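Side-chain contacts in cell division control protein 13 (Saccharomyces cerevisiae, PDB 4HCE), which takes part in telomere maintenance, its OB2 domain forming a dimer that is required for productive binding of Stn1: residues B[6-11]-B[17-22]; B[22-27]-B[56-61]; B[91-96]-B[126-131]. All coordinates share one frame; numbering follows the deposited sequence.

Contact 1: B[6-11]-B[17-22]; sequences EQLSLA and ERLEGK
The N-terminal helix 4-8 of this OB-fold domain lies against the opening strand of the sheet, and Leu8 of the helix makes the contact by spreading its two methyls over Glu17 and Leu19. These two residues are neighbours on one face of strand 16-27. Leu8 and Leu19 point at each other tip to tip, with Leu8 CD1 3.7 Å from Leu19 CD2. The other methyl crosses the Glu17 chain at a slant: Leu8 CD2 sits 3.5 Å from Glu17 CG and 3.9 Å from Glu17 CD. Glu17 therefore offers Leu8 the carbon part of its side chain. Its CG stands beside the backbone N, and a bend at the next torsion (chi2 -73°) folds the chain. Trp123 of strand 120-129 touches both Leu8 and Glu17, so the leucine meets residues of two strands, while Val105 of strand 101-110 touches Glu17 and Leu19 in turn. Arg18 and Glu20 turn to the other face, where they form salt bridges with Glu104 and Arg100. At Gly21, whose backbone angles call for glycine, the chain turns a corner. On the helix side Leu10 packs on Val62 of the second subunit, which places the contact near the dimer interface. Leu8 to Ala11 form a type I turn, in which Ala11 N donates to Leu8 O at 3.1 Å.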
loop_
_atom_site.group_PDB
_atom_site.type_symbol
_atom_site.label_atom_id
_atom_site.label_comp_id
_atom_site.label_asym_id
_atom_site.label_seq_id
_atom_site.Cartn_x
_atom_site.Cartn_y
_atom_site.Cartn_z
ATOM N N GLU B 6 -10.096 -0.105 12.265
ATOM C CA GLU B 6 -10.008 -1.548 12.359
ATOM C C GLU B 6 -11.298 -2.209 11.871
ATOM O O GLU B 6 -11.242 -3.153 11.099
ATOM C CB GLU B 6 -9.623 -1.985 13.778
ATOM C CG GLU B 6 -8.290 -1.368 14.209
ATOM C CD GLU B 6 -7.945 -1.578 15.670
ATOM O OE1 GLU B 6 -7.735 -0.570 16.397
ATOM O OE2 GLU B 6 -7.853 -2.749 16.092
ATOM N N GLN B 7 -12.457 -1.690 12.262
ATOM C CA GLN B 7 -13.717 -2.260 11.751
ATOM C C GLN B 7 -13.948 -1.944 10.284
ATOM O O GLN B 7 -14.368 -2.814 9.529
ATOM C CB GLN B 7 -14.906 -1.879 12.637
ATOM C CG GLN B 7 -14.786 -2.536 14.007
ATOM C CD GLN B 7 -14.978 -4.032 13.930
ATOM O OE1 GLN B 7 -15.947 -4.517 13.308
ATOM N NE2 GLN B 7 -14.069 -4.781 14.549
ATOM N N LEU B 8 -13.615 -0.729 9.844
ATOM C CA LEU B 8 -13.689 -0.452 8.393
ATOM C C LEU B 8 -12.869 -1.405 7.542
ATOM O O LEU B 8 -13.246 -1.697 6.401
ATOM C CB LEU B 8 -13.246 0.976 8.058
ATOM C CG LEU B 8 -14.304 2.057 8.173
ATOM C CD1 LEU B 8 -13.654 3.365 7.742
ATOM C CD2 LEU B 8 -15.491 1.702 7.277
ATOM N N SER B 9 -11.719 -1.842 8.065
ATOM C CA SER B 9 -10.809 -2.698 7.298
ATOM C C SER B 9 -11.332 -4.112 7.122
ATOM O O SER B 9 -10.739 -4.905 6.400
ATOM C CB SER B 9 -9.409 -2.716 7.914
ATOM O OG SER B 9 -8.961 -1.369 8.043
ATOM N N LEU B 10 -12.442 -4.405 7.789
ATOM C CA LEU B 10 -13.128 -5.674 7.679
ATOM C C LEU B 10 -14.331 -5.618 6.733
ATOM O O LEU B 10 -14.956 -6.642 6.502
ATOM C CB LEU B 10 -13.555 -6.137 9.078
ATOM C CG LEU B 10 -12.376 -6.360 10.045
ATOM C CD1 LEU B 10 -12.896 -6.667 11.446
ATOM C CD2 LEU B 10 -11.426 -7.458 9.569
ATOM N N ALA B 11 -14.630 -4.425 6.188
ATOM C CA ALA B 11 -15.796 -4.179 5.314
ATOM C C ALA B 11 -15.752 -5.000 4.032
ATOM O O ALA B 11 -14.716 -5.062 3.366
ATOM C CB ALA B 11 -15.920 -2.696 4.974
ATOM N N GLU B 17 -18.875 3.938 2.330
ATOM C CA GLU B 17 -18.792 4.738 3.553
ATOM C C GLU B 17 -18.537 6.209 3.285
ATOM O O GLU B 17 -17.766 6.579 2.385
ATOM C CB GLU B 17 -17.709 4.206 4.510
ATOM C CG GLU B 17 -17.976 2.800 5.052
ATOM C CD GLU B 17 -19.102 2.719 6.103
ATOM O OE1 GLU B 17 -19.495 3.754 6.682
ATOM O OE2 GLU B 17 -19.609 1.598 6.358
ATOM N N ARG B 18 -19.169 7.046 4.104
ATOM C CA ARG B 18 -18.867 8.461 4.113
ATOM C C ARG B 18 -17.955 8.795 5.287
ATOM O O ARG B 18 -18.285 8.529 6.441
ATOM C CB ARG B 18 -20.134 9.305 4.176
ATOM C CG ARG B 18 -19.866 10.805 4.066
ATOM C CD ARG B 18 -21.165 11.581 4.004
ATOM N NE ARG B 18 -21.936 11.149 2.843
ATOM C CZ ARG B 18 -23.244 11.333 2.681
ATOM N NH1 ARG B 18 -23.957 11.967 3.613
ATOM N NH2 ARG B 18 -23.832 10.884 1.571
ATOM N N LEU B 19 -16.801 9.370 4.988
ATOM C CA LEU B 19 -15.878 9.741 6.041
ATOM C C LEU B 19 -15.615 11.224 5.966
ATOM O O LEU B 19 -15.651 11.836 4.890
ATOM C CB LEU B 19 -14.566 8.933 5.947
ATOM C CG LEU B 19 -14.680 7.393 5.814
ATOM C CD1 LEU B 19 -13.360 6.780 5.426
ATOM C CD2 LEU B 19 -15.161 6.712 7.085
ATOM N N GLU B 20 -15.346 11.797 7.128
ATOM C CA GLU B 20 -15.050 13.205 7.256
ATOM C C GLU B 20 -13.825 13.362 8.146
ATOM O O GLU B 20 -13.633 12.606 9.105
ATOM C CB GLU B 20 -16.263 13.991 7.784
ATOM C CG GLU B 20 -16.059 15.533 7.723
ATOM C CD GLU B 20 -15.213 16.101 8.880
ATOM O OE1 GLU B 20 -14.774 17.269 8.779
ATOM O OE2 GLU B 20 -14.976 15.377 9.899
ATOM N N GLY B 21 -12.970 14.325 7.803
ATOM C CA GLY B 21 -11.706 14.485 8.506
ATOM C C GLY B 21 -10.728 15.131 7.568
ATOM O O GLY B 21 -11.034 16.162 6.928
ATOM N N LYS B 22 -9.554 14.517 7.467
ATOM C CA LYS B 22 -8.492 15.095 6.675
ATOM C C LYS B 22 -7.681 14.067 5.904
ATOM O O LYS B 22 -7.461 12.919 6.350
ATOM C CB LYS B 22 -7.597 16.038 7.534
ATOM C CG LYS B 22 -8.134 17.495 7.598
ATOM C CD LYS B 22 -7.101 18.593 7.879
ATOM C CE LYS B 22 -6.084 18.801 6.777
ATOM N NZ LYS B 22 -6.589 19.547 5.575
#

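Contact 2: B[22-27]-B[56-61]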
loop_
_atom_site.group_PDB
_atom_site.type_symbol
_atom_site.label_atom_id
_atom_site.label_comp_id
_atom_site.label_asym_id
_atom_site.label_seq_id
_atom_site.Cartn_x
_atom_site.Cartn_y
_atom_site.Cartn_z
ATOM N N LYS B 22 -9.554 14.517 7.467
ATOM C CA LYS B 22 -8.492 15.095 6.675
ATOM C C LYS B 22 -7.681 14.067 5.904
ATOM O O LYS B 22 -7.461 12.919 6.350
ATOM C CB LYS B 22 -7.597 16.038 7.534
ATOM C CG LYS B 22 -8.134 17.495 7.598
ATOM C CD LYS B 22 -7.101 18.593 7.879
ATOM C CE LYS B 22 -6.084 18.801 6.777
ATOM N NZ LYS B 22 -6.589 19.547 5.575
ATOM N N ILE B 23 -7.247 14.466 4.718
ATOM C CA ILE B 23 -6.225 13.695 4.036
ATOM C C ILE B 23 -4.914 14.166 4.608
ATOM O O ILE B 23 -4.585 15.374 4.552
ATOM C CB ILE B 23 -6.240 13.899 2.523
ATOM C CG1 ILE B 23 -7.585 13.440 1.965
ATOM C CG2 ILE B 23 -5.076 13.135 1.871
ATOM C CD1 ILE B 23 -7.895 14.073 0.639
ATOM N N VAL B 24 -4.190 13.208 5.182
ATOM C CA VAL B 24 -2.986 13.511 5.929
ATOM C C VAL B 24 -1.738 13.013 5.203
ATOM O O VAL B 24 -0.651 13.125 5.720
ATOM C CB VAL B 24 -3.028 12.923 7.358
ATOM C CG1 VAL B 24 -4.066 13.641 8.189
ATOM C CG2 VAL B 24 -3.320 11.427 7.324
ATOM N N GLY B 25 -1.898 12.467 4.007
ATOM C CA GLY B 25 -0.742 12.003 3.250
ATOM C C GLY B 25 -1.110 11.300 1.964
ATOM O O GLY B 25 -2.261 10.897 1.748
ATOM N N MET B 26 -0.115 11.165 1.100
ATOM C CA MET B 26 -0.288 10.422 -0.123
ATOM C C MET B 26 0.925 9.560 -0.418
ATOM O O MET B 26 2.052 9.862 -0.008
ATOM C CB MET B 26 -0.660 11.338 -1.313
ATOM C CG MET B 26 0.422 12.272 -1.819
ATOM S SD MET B 26 -0.146 13.473 -3.063
ATOM C CE MET B 26 1.029 14.772 -2.763
ATOM N N ASN B 27 0.656 8.470 -1.122
ATOM C CA ASN B 27 1.672 7.550 -1.561
ATOM C C ASN B 27 1.486 7.227 -3.050
ATOM O O ASN B 27 0.378 6.838 -3.471
ATOM C CB ASN B 27 1.566 6.275 -0.759
ATOM C CG ASN B 27 2.872 5.537 -0.697
ATOM O OD1 ASN B 27 3.758 5.907 0.077
ATOM N ND2 ASN B 27 3.012 4.500 -1.515
ATOM N N LYS B 56 2.837 11.979 14.656
ATOM C CA LYS B 56 1.938 10.951 14.136
ATOM C C LYS B 56 2.645 9.966 13.223
ATOM O O LYS B 56 3.311 10.337 12.255
ATOM C CB LYS B 56 0.701 11.547 13.442
ATOM C CG LYS B 56 0.898 12.044 12.014
ATOM C CD LYS B 56 -0.440 12.146 11.289
ATOM C CE LYS B 56 -0.398 13.124 10.126
ATOM N NZ LYS B 56 -0.488 14.543 10.575
ATOM N N VAL B 57 2.530 8.699 13.587
ATOM C CA VAL B 57 2.928 7.631 12.709
ATOM C C VAL B 57 1.637 7.024 12.162
ATOM O O VAL B 57 0.812 6.501 12.911
ATOM C CB VAL B 57 3.755 6.566 13.450
ATOM C CG1 VAL B 57 4.035 5.391 12.529
ATOM C CG2 VAL B 57 5.045 7.167 14.017
ATOM N N LEU B 58 1.469 7.102 10.852
ATOM C CA LEU B 58 0.298 6.538 10.215
ATOM C C LEU B 58 0.401 5.026 10.220
ATOM O O LEU B 58 1.480 4.466 9.966
ATOM C CB LEU B 58 0.182 7.038 8.774
ATOM C CG LEU B 58 -0.079 8.525 8.544
ATOM C CD1 LEU B 58 -0.301 8.789 7.059
ATOM C CD2 LEU B 58 -1.287 8.933 9.368
ATOM N N VAL B 59 -0.707 4.368 10.518
ATOM C CA VAL B 59 -0.814 2.936 10.300
ATOM C C VAL B 59 -2.183 2.633 9.684
ATOM O O VAL B 59 -3.202 2.621 10.377
ATOM C CB VAL B 59 -0.338 2.083 11.540
ATOM C CG1 VAL B 59 -0.581 2.773 12.872
ATOM C CG2 VAL B 59 -0.852 0.658 11.536
ATOM N N PRO B 60 -2.213 2.509 8.337
ATOM C CA PRO B 60 -3.414 2.205 7.544
ATOM C C PRO B 60 -4.128 0.984 8.084
ATOM O O PRO B 60 -3.501 -0.053 8.323
ATOM C CB PRO B 60 -2.860 1.887 6.156
ATOM C CG PRO B 60 -1.553 2.620 6.083
ATOM C CD PRO B 60 -1.029 2.757 7.487
ATOM N N GLY B 61 -5.429 1.113 8.316
ATOM C CA GLY B 61 -6.182 0.004 8.866
ATOM C C GLY B 61 -6.294 0.021 10.369
ATOM O O GLY B 61 -7.073 -0.747 10.923
#
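No ring or other flat side chain takes part where Val24 meets Lys56 and Leu58; a flat neighbour, Tyr45 of strand 42-47, touches Leu58. Val24 is gripped by two aliphatic chains that each cross it at a slant. Its methyl CG2, in the crowded position between the backbone N and the carbonyl carbon, lies 3.8 Å from Leu58 CD2 and 4.0 Å from Leu58 CD1, so both leucine methyls face it. Lys56 comes to the branch point itself, with Lys56 CE 3.8 Å from Val24 CB. The lysine chain runs extended until a bend at chi4 (-78°) turns its amino group aside, and NZ is hydrogen-bonded to Pro51 O, although Lys56 is poorly ordered. Val24 and Leu58 are buried, while the loop 56-61 also meets the second subunit: Leu58 makes backbone hydrogen bonds to it and packs on Met120 of that chain. The arrangement is an OB-fold strand covered by the loop between the second and third strands, a loop that here also helps build the dimer interface.

Contact 3: B[91-96]-B[126-131]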
loop_
_atom_site.group_PDB
_atom_site.type_symbol
_atom_site.label_atom_id
_atom_site.label_comp_id
_atom_site.label_asym_id
_atom_site.label_seq_id
_atom_site.Cartn_x
_atom_site.Cartn_y
_atom_site.Cartn_z
ATOM N N ASP B 91 -1.557 20.613 -2.574
ATOM C CA ASP B 91 -2.346 21.847 -2.399
ATOM C C ASP B 91 -3.848 21.600 -2.643
ATOM O O ASP B 91 -4.695 22.140 -1.934
ATOM C CB ASP B 91 -1.872 22.959 -3.349
ATOM C CG ASP B 91 -0.427 23.402 -3.105
ATOM O OD1 ASP B 91 0.150 23.116 -2.039
ATOM O OD2 ASP B 91 0.149 24.054 -4.007
ATOM N N ILE B 92 -4.173 20.798 -3.655
ATOM C CA ILE B 92 -5.563 20.537 -3.992
ATOM C C ILE B 92 -6.229 19.766 -2.864
ATOM O O ILE B 92 -7.383 20.005 -2.555
ATOM C CB ILE B 92 -5.706 19.756 -5.325
ATOM C CG1 ILE B 92 -5.310 20.640 -6.520
ATOM C CG2 ILE B 92 -7.137 19.213 -5.509
ATOM C CD1 ILE B 92 -4.965 19.828 -7.761
ATOM N N LEU B 93 -5.500 18.828 -2.271
ATOM C CA LEU B 93 -6.020 18.001 -1.187
ATOM C C LEU B 93 -5.891 18.680 0.178
ATOM O O LEU B 93 -6.316 18.121 1.197
ATOM C CB LEU B 93 -5.285 16.664 -1.157
ATOM C CG LEU B 93 -5.556 15.798 -2.386
ATOM C CD1 LEU B 93 -4.755 14.514 -2.277
ATOM C CD2 LEU B 93 -7.052 15.542 -2.529
ATOM N N LEU B 94 -5.274 19.858 0.197
ATOM C CA LEU B 94 -5.164 20.677 1.413
ATOM C C LEU B 94 -4.398 20.005 2.568
ATOM O O LEU B 94 -4.737 20.213 3.753
ATOM C CB LEU B 94 -6.568 21.117 1.869
ATOM C CG LEU B 94 -7.382 21.864 0.813
ATOM C CD1 LEU B 94 -8.877 21.671 1.056
ATOM C CD2 LEU B 94 -7.028 23.350 0.760
ATOM N N LEU B 95 -3.371 19.216 2.226
ATOM C CA LEU B 95 -2.570 18.512 3.229
ATOM C C LEU B 95 -1.923 19.458 4.231
ATOM O O LEU B 95 -1.751 19.089 5.387
ATOM C CB LEU B 95 -1.476 17.633 2.607
ATOM C CG LEU B 95 -1.778 16.678 1.442
ATOM C CD1 LEU B 95 -0.571 15.783 1.153
ATOM C CD2 LEU B 95 -2.999 15.845 1.727
ATOM N N GLU B 96 -1.580 20.672 3.801
ATOM C CA GLU B 96 -0.902 21.619 4.704
ATOM C C GLU B 96 -1.827 22.685 5.275
ATOM O O GLU B 96 -1.366 23.665 5.876
ATOM C CB GLU B 96 0.317 22.256 4.028
ATOM C CG GLU B 96 1.359 21.215 3.666
ATOM C CD GLU B 96 2.550 21.792 2.937
ATOM O OE1 GLU B 96 2.379 22.440 1.870
ATOM O OE2 GLU B 96 3.669 21.572 3.443
ATOM N N LYS B 126 -14.775 7.189 -4.205
ATOM C CA LYS B 126 -16.024 7.382 -4.924
ATOM C C LYS B 126 -16.306 8.875 -5.144
ATOM O O LYS B 126 -16.563 9.310 -6.257
ATOM C CB LYS B 126 -17.194 6.745 -4.197
ATOM C CG LYS B 126 -18.429 6.607 -5.058
ATOM C CD LYS B 126 -19.489 5.791 -4.338
ATOM C CE LYS B 126 -20.513 5.273 -5.337
ATOM N NZ LYS B 126 -21.658 6.207 -5.433
ATOM N N ASN B 127 -16.302 9.637 -4.060
ATOM C CA ASN B 127 -16.539 11.068 -4.112
ATOM C C ASN B 127 -15.631 11.776 -3.147
ATOM O O ASN B 127 -15.206 11.199 -2.151
ATOM C CB ASN B 127 -17.982 11.392 -3.757
ATOM C CG ASN B 127 -18.924 11.050 -4.874
ATOM O OD1 ASN B 127 -18.746 11.499 -6.017
ATOM N ND2 ASN B 127 -19.927 10.237 -4.566
ATOM N N ILE B 128 -15.362 13.037 -3.452
ATOM C CA ILE B 128 -14.553 13.890 -2.591
ATOM C C ILE B 128 -15.033 15.324 -2.676
ATOM O O ILE B 128 -15.237 15.885 -3.764
ATOM C CB ILE B 128 -13.032 13.835 -2.904
ATOM C CG1 ILE B 128 -12.232 14.753 -1.941
ATOM C CG2 ILE B 128 -12.758 14.203 -4.359
ATOM C CD1 ILE B 128 -10.791 14.324 -1.722
ATOM N N SER B 129 -15.202 15.899 -1.497
ATOM C CA SER B 129 -15.501 17.285 -1.380
ATOM C C SER B 129 -14.454 17.944 -0.504
ATOM O O SER B 129 -14.170 17.501 0.626
ATOM C CB SER B 129 -16.882 17.490 -0.797
ATOM O OG SER B 129 -17.040 18.867 -0.579
ATOM N N THR B 130 -13.887 19.002 -1.074
ATOM C CA THR B 130 -12.898 19.881 -0.457
ATOM C C THR B 130 -13.610 20.914 0.431
ATOM O O THR B 130 -13.008 21.876 0.907
ATOM C CB THR B 130 -12.020 20.516 -1.572
ATOM O OG1 THR B 130 -10.818 19.747 -1.716
ATOM C CG2 THR B 130 -11.679 21.979 -1.300
ATOM N N ASP B 131 -14.904 20.673 0.637
ATOM C CA ASP B 131 -15.728 21.312 1.658
ATOM C C ASP B 131 -16.331 20.189 2.511
ATOM O O ASP B 131 -15.931 19.035 2.376
ATOM C CB ASP B 131 -16.856 22.084 0.987
ATOM C CG ASP B 131 -16.365 23.283 0.225
ATOM O OD1 ASP B 131 -15.295 23.820 0.575
ATOM O OD2 ASP B 131 -17.061 23.696 -0.726
HETATM O O HOH W 1 -9.017 21.931 -3.248
#
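Leu94 takes a left-handed backbone conformation (phi 61°) as the chain leaves helix 86-92, and its CG stands beside the backbone N; this brings the side chain to Thr130. In Ile128 the first torsion sets CG1 opposite the backbone N (chi1 -179°), extending CD1 toward Leu93. The two apolar pairs each cross at about a right angle. Leu94 CD1 is 3.7 Å from Thr130 CG2, and Leu93 CD2 is 4.0 Å from Ile128 CD1. The second pair faces inward, since Leu93 and Ile128 both pack on Ile23 of strand 16-27. Beside Thr130, polar atoms meet through water: one molecule donates to Ile92 O at 2.6 Å and also bonds Thr130 OG1 at 3.2 Å, linking the last turn of the helix to the hydroxyl. Beyond the strand, Asp131 N donates to Ser129 OG at 3.1 Å, an ST turn that bends the chain near Thr130. The helix itself closes in a Schellman motif at Leu94, whose N bonds weakly to Asp91 O, while Leu94 O accepts from Lys22 NZ. Helix 86-92 lies in the connection between the third and fourth strands, where OB folds commonly carry a helix, and its Schellman-capped end packs here against the last strand.

In the fold
Contact 2 is the buried one of the three; contacts 1 and 3 lie at the surface. Contacts 1 and 2 use successive parts of strand 16-27 and share Lys22, and they also meet where Ser9 packs on Gly61. Both reach the second subunit through the elements laid over that strand. Contact 3 joins helix 86-92 to strand 120-129, and connects to the first strand through Ile23 and Lys22. The direct side-chain packing is apolar throughout, but contact 1 borrows the carbon chain of a glutamate and contact 2 that of a lysine, while contact 3, at the surface, adds a bridging water.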